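Local coordinates for chitin elicitor-binding protein (Oryza sativa subsp. japonica, PDB 5JCD) that binds chitin oligosaccharides from fungal cell walls through its LysM-containing ectodomain and helps relay the elicitor signal for plant defence, at residues D50-L53 / S54-V58. Residues are numbered along the deposited sequence; the frame is centred on the assembly and turned at random.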
# COMPACT_ATOMS: atom_id res chain seq x y z
N ASP A 50 -24.10 -0.20 -1.97
CA ASP A 50 -24.28 1.24 -1.76
C ASP A 50 -24.82 1.63 -0.38
O ASP A 50 -24.36 2.61 0.21
CB ASP A 50 -25.26 1.79 -2.79
CG ASP A 50 -24.76 1.62 -4.21
OD1 ASP A 50 -24.09 0.61 -4.46
OD2 ASP A 50 -25.11 2.46 -5.08
N GLY A 51 -25.75 0.85 0.15
CA GLY A 51 -26.42 1.24 1.38
C GLY A 51 -25.64 0.96 2.64
O GLY A 51 -26.16 1.14 3.75
N THR A 52 -24.41 0.49 2.48
CA THR A 52 -23.54 0.16 3.61
C THR A 52 -23.12 1.42 4.38
O THR A 52 -22.64 2.39 3.80
CB THR A 52 -22.29 -0.59 3.12
OG1 THR A 52 -22.69 -1.73 2.35
CG2 THR A 52 -21.45 -1.05 4.31
N LEU A 53 -23.31 1.39 5.70
CA LEU A 53 -22.97 2.53 6.54
C LEU A 53 -21.48 2.63 6.78
O LEU A 53 -20.76 1.65 6.67
CB LEU A 53 -23.69 2.47 7.89
CG LEU A 53 -25.22 2.51 7.80
CD1 LEU A 53 -25.77 2.35 9.18
CD2 LEU A 53 -25.70 3.81 7.16
N SER A 54 -21.03 3.84 7.08
CA SER A 54 -19.62 4.10 7.28
C SER A 54 -19.12 3.39 8.53
O SER A 54 -17.91 3.27 8.74
CB SER A 54 -19.35 5.59 7.42
OG SER A 54 -19.44 5.95 8.78
N SER A 55 -20.05 2.93 9.35
CA SER A 55 -19.72 2.27 10.61
C SER A 55 -19.51 0.78 10.38
O SER A 55 -19.30 0.02 11.33
CB SER A 55 -20.81 2.48 11.67
OG SER A 55 -22.03 1.85 11.31
N ALA A 56 -19.59 0.37 9.12
CA ALA A 56 -19.39 -1.04 8.79
C ALA A 56 -18.04 -1.52 9.35
O ALA A 56 -16.99 -0.91 9.12
CB ALA A 56 -19.43 -1.23 7.30
N PRO A 57 -18.07 -2.64 10.09
CA PRO A 57 -16.93 -3.01 10.93
C PRO A 57 -15.80 -3.68 10.15
O PRO A 57 -16.02 -4.44 9.22
CB PRO A 57 -17.55 -3.99 11.93
CG PRO A 57 -18.60 -4.68 11.11
CD PRO A 57 -19.17 -3.61 10.19
N VAL A 58 -14.57 -3.35 10.53
CA VAL A 58 -13.41 -4.10 10.08
C VAL A 58 -12.78 -4.68 11.32
O VAL A 58 -12.35 -3.95 12.22
CB VAL A 58 -12.40 -3.21 9.35
CG1 VAL A 58 -11.22 -4.04 8.89
CG2 VAL A 58 -13.06 -2.48 8.19
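L53 and A56 close a type I beta turn, L53-S54-S55-A56, on the surface of the ectodomain, where the loop that follows helix 39-45 bends into the short strand 57-58. S54 and S55 occupy the two corner positions. The CB of S54 is turned away from the preceding residues, and its side chain packs on L39 of helix 39-45, while its backbone is hydrogen-bonded to G28. At S55 the hydroxyl lies between the backbone N and the carbonyl carbon (chi1 66°), which brings OG alongside the L53 side chain, 3.9 Å from L53 CB. A56 then completes the turn: its N donates to L53 O over 3.0 Å with an N-H...O angle of 153°, approaching from well above the carbonyl plane. The backbone of A56 also bonds to Y27, and beyond it V58 pairs with T25 in the two-stranded antiparallel sheet formed with strand 25-26. The A56 methyl points back across the turn toward T52, whose own methyl is anti to the backbone N; the T52 side chain also touches L43 of helix 39-45, and its OG1 is hydrogen-bonded to P49 O. Methyl thus meets methyl, T52 CG2 lying 3.6 Å from A56 CB.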